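PDB 4Z1P: cell wall surface anchor protein from Streptococcus agalactiae, which is a surface adhesin of the antigen I/II type that probably mediates attachment of the bacterium to host or microbial partners. Local coordinates for residues A[95-98]-A[99-102]; A[256-259]-A[260-263]. All coordinates share one frame; numbering follows the deposited sequence.

Contact 1 (95-98 with 99-102) comes first along the chain and is complete before contact 2 (256-259 with 260-263) begins. Their centres lie 60 Å apart, on opposite sides of the chain's centre, and their nearest atoms are about 51 Å from each other. They share no strand, helix or sheet. Contact 1 forms the start of helix 98-106, between strands 85-90 and 115-120, in the antigen I/II C2 region. Contact 2 is a turn that leaves strand 256-257 and runs toward strand 267-272, in the antigen C-terminal region. Each is therefore a local feature of a different part of this elongated, mostly beta adhesin fragment.

Contact 1 (A[95-98]-A[99-102]); sequences TLDQ and KLQS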
# COMPACT_ATOMS: atom_id res chain seq x y z
N THR A 95 17.69 5.92 23.50
CA THR A 95 17.66 4.59 24.19
C THR A 95 18.85 3.68 23.90
O THR A 95 19.09 2.71 24.65
CB THR A 95 16.29 3.86 24.06
OG1 THR A 95 16.18 3.21 22.80
CG2 THR A 95 15.12 4.81 24.16
N LEU A 96 19.71 4.02 22.91
CA LEU A 96 20.90 3.23 22.74
C LEU A 96 21.92 3.47 23.81
O LEU A 96 21.96 4.55 24.43
CB LEU A 96 21.60 3.55 21.43
CG LEU A 96 20.86 3.21 20.16
CD1 LEU A 96 21.55 3.90 19.00
CD2 LEU A 96 20.84 1.69 20.04
N ASP A 97 22.79 2.50 24.01
CA ASP A 97 23.85 2.74 24.97
C ASP A 97 24.77 3.79 24.47
O ASP A 97 24.70 4.19 23.31
CB ASP A 97 24.59 1.48 25.47
CG ASP A 97 25.36 0.75 24.40
OD1 ASP A 97 25.90 1.37 23.44
OD2 ASP A 97 25.45 -0.48 24.57
N GLN A 98 25.61 4.31 25.35
CA GLN A 98 26.35 5.53 25.01
C GLN A 98 27.37 5.24 23.91
O GLN A 98 27.57 6.05 22.99
CB GLN A 98 27.01 6.14 26.26
CG GLN A 98 25.99 6.52 27.34
CD GLN A 98 25.07 7.69 27.01
OE1 GLN A 98 25.51 8.82 26.74
NE2 GLN A 98 23.77 7.45 27.05
N LYS A 99 27.96 4.06 23.97
CA LYS A 99 28.86 3.60 22.93
C LYS A 99 28.28 3.72 21.53
O LYS A 99 28.92 4.22 20.62
CB LYS A 99 29.20 2.15 23.16
CG LYS A 99 30.37 1.68 22.29
CD LYS A 99 29.93 0.81 21.11
CE LYS A 99 29.72 -0.67 21.48
NZ LYS A 99 30.96 -1.48 21.26
N LEU A 100 27.08 3.20 21.35
CA LEU A 100 26.45 3.21 20.04
C LEU A 100 25.90 4.58 19.68
O LEU A 100 25.89 4.94 18.49
CB LEU A 100 25.35 2.17 19.98
CG LEU A 100 25.79 0.71 19.90
CD1 LEU A 100 24.55 -0.17 20.10
CD2 LEU A 100 26.47 0.38 18.58
N GLN A 101 25.48 5.37 20.66
CA GLN A 101 25.12 6.76 20.34
C GLN A 101 26.31 7.53 19.86
O GLN A 101 26.18 8.31 18.95
CB GLN A 101 24.53 7.51 21.53
CG GLN A 101 23.21 7.02 22.00
CD GLN A 101 22.65 7.90 23.09
OE1 GLN A 101 22.60 9.15 22.96
NE2 GLN A 101 22.19 7.27 24.17
N SER A 102 27.43 7.35 20.50
CA SER A 102 28.64 8.01 20.08
C SER A 102 29.10 7.53 18.67
O SER A 102 29.55 8.36 17.81
CB SER A 102 29.75 7.80 21.09
OG SER A 102 30.86 8.54 20.59
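Asp97 OD1 accepts a hydrogen bond from Leu100 N at 3.0 Å. Asp97 holds the N-cap position, just ahead of helix 98-106. Its CG sits between the backbone N and the carbonyl carbon (chi1 65°), which brings the carboxylate back over the first turn. The N-H meets OD1 nearly along the C-O bond. Asp97 OD1 also lies 3.4 Å from Lys99 CB.

Gln101 ties the helix to the residues before it. Its NE2 donates to Leu96 O at 2.7 Å, and the bond is nearly straight (166°). The acceptor lies almost in the plane of the Gln101 amide, while NE2 stands tilted from the plane of the Leu96 carbonyl. CG of Gln101 is anti to its own carbonyl carbon (chi1 -66°), and the chain beyond runs extended back toward Leu96. Gln98 lies alongside Gln101 and points the same way, with the two amide planes strongly inclined. Leu96 CD2 meets Leu100 CD1 at 4.2 Å, the two side chains crossing at about a right angle.

Two backbone bonds start the helical ladder. Gln101 N donates to Asp97 O at 3.0 Å, and Ser102 N donates to Gln98 O at 2.8 Å.

Further out, both leucines are buried against the sheet. Leu96 and Leu100 each touch Arg88 of strand 85-90 and Met117 of strand 115-120. Leu96 also packs on Val90 and Phe115.

In chemical terms, the Asp97 carboxylate satisfies a backbone N-H of the first turn, and its negative charge is probably stabilised by the positive end of the helix dipole. The straight, in-plane bond to Leu96 O fixes the rotation of the Gln101 amide and ties the incoming loop to the first turn of the helix.

Contact 2 (A[256-259]-A[260-263]); sequences VIPK and GTNL
Residues Pro258 to Thr261 form a type II beta turn, closed by Thr261 N donating to Pro258 O at 3.2 Å. Gly260 takes the third position with a positive phi of 99°, a conformation that suits a residue without CB.

The hydroxyl of Thr261 donates to the same acceptor, with OG1 2.7 Å from Pro258 O. One carbonyl oxygen is thus gripped twice by one residue. Thr261 OG1 stands beside its own backbone N (chi1 -65°), which lets both groups reach Pro258 O. Thr261 OG1 also rests near the proline ring, 3.5 Å from Pro258 CD. Thr261 CG2 packs on Ile257 CG2 at 3.5 Å, the two side chains crossing at about a right angle. Ile257 CG2 also meets Leu263 CD2 at 3.9 Å, so this methyl, from the residue before the turn, packs on two residues of its outgoing arm.

Around the turn, Ile257 pairs through its backbone with Ile249 and touches Tyr266. Gly260 and Thr261 bond through their backbones to Ala245, and Leu263 to Val243. This is a classic type II turn with glycine at its third position. Here it turns the chain out of the 249-250/256-257 hairpin and lays it beside strand 236-245, the outermost strand of its sheet.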
# COMPACT_ATOMS: atom_id res chain seq x y z
N VAL A 256 -8.49 2.05 -25.22
CA VAL A 256 -9.13 3.07 -24.37
C VAL A 256 -10.62 2.76 -24.29
O VAL A 256 -11.28 2.55 -25.32
CB VAL A 256 -8.88 4.47 -24.98
CG1 VAL A 256 -9.44 5.59 -24.10
CG2 VAL A 256 -7.39 4.64 -25.29
N ILE A 257 -11.14 2.69 -23.07
CA ILE A 257 -12.56 2.57 -22.78
C ILE A 257 -13.01 3.95 -22.27
O ILE A 257 -12.72 4.35 -21.12
CB ILE A 257 -12.85 1.46 -21.73
CG1 ILE A 257 -12.32 0.11 -22.22
CG2 ILE A 257 -14.35 1.35 -21.39
CD1 ILE A 257 -12.30 -0.96 -21.15
N PRO A 258 -13.68 4.75 -23.15
CA PRO A 258 -14.16 6.09 -22.76
C PRO A 258 -14.97 6.16 -21.48
O PRO A 258 -15.75 5.26 -21.14
CB PRO A 258 -15.11 6.45 -23.89
CG PRO A 258 -14.58 5.71 -25.07
CD PRO A 258 -14.22 4.36 -24.46
N LYS A 259 -14.83 7.30 -20.81
CA LYS A 259 -15.71 7.65 -19.73
C LYS A 259 -17.17 7.51 -20.23
O LYS A 259 -17.50 7.98 -21.30
CB LYS A 259 -15.43 9.08 -19.30
CG LYS A 259 -16.29 9.52 -18.13
CD LYS A 259 -16.05 10.95 -17.72
CE LYS A 259 -16.97 11.28 -16.55
NZ LYS A 259 -16.94 12.72 -16.22
N GLY A 260 -18.02 6.86 -19.43
CA GLY A 260 -19.47 6.77 -19.69
C GLY A 260 -19.84 5.45 -20.33
O GLY A 260 -21.01 5.15 -20.46
N THR A 261 -18.84 4.66 -20.73
CA THR A 261 -19.07 3.35 -21.30
C THR A 261 -19.81 2.48 -20.33
O THR A 261 -19.54 2.49 -19.11
CB THR A 261 -17.71 2.74 -21.63
OG1 THR A 261 -17.07 3.51 -22.65
CG2 THR A 261 -17.82 1.33 -22.08
N ASN A 262 -20.79 1.74 -20.83
CA ASN A 262 -21.47 0.74 -20.01
C ASN A 262 -20.47 -0.41 -19.82
O ASN A 262 -19.97 -0.93 -20.82
CB ASN A 262 -22.73 0.21 -20.75
CG ASN A 262 -23.54 -0.72 -19.89
OD1 ASN A 262 -23.01 -1.51 -19.15
ND2 ASN A 262 -24.85 -0.57 -19.91
N LEU A 263 -20.21 -0.84 -18.57
CA LEU A 263 -19.21 -1.86 -18.26
C LEU A 263 -19.82 -3.20 -17.87
O LEU A 263 -19.13 -4.07 -17.33
CB LEU A 263 -18.25 -1.36 -17.16
CG LEU A 263 -17.51 -0.04 -17.43
CD1 LEU A 263 -16.79 0.45 -16.18
CD2 LEU A 263 -16.51 -0.18 -18.55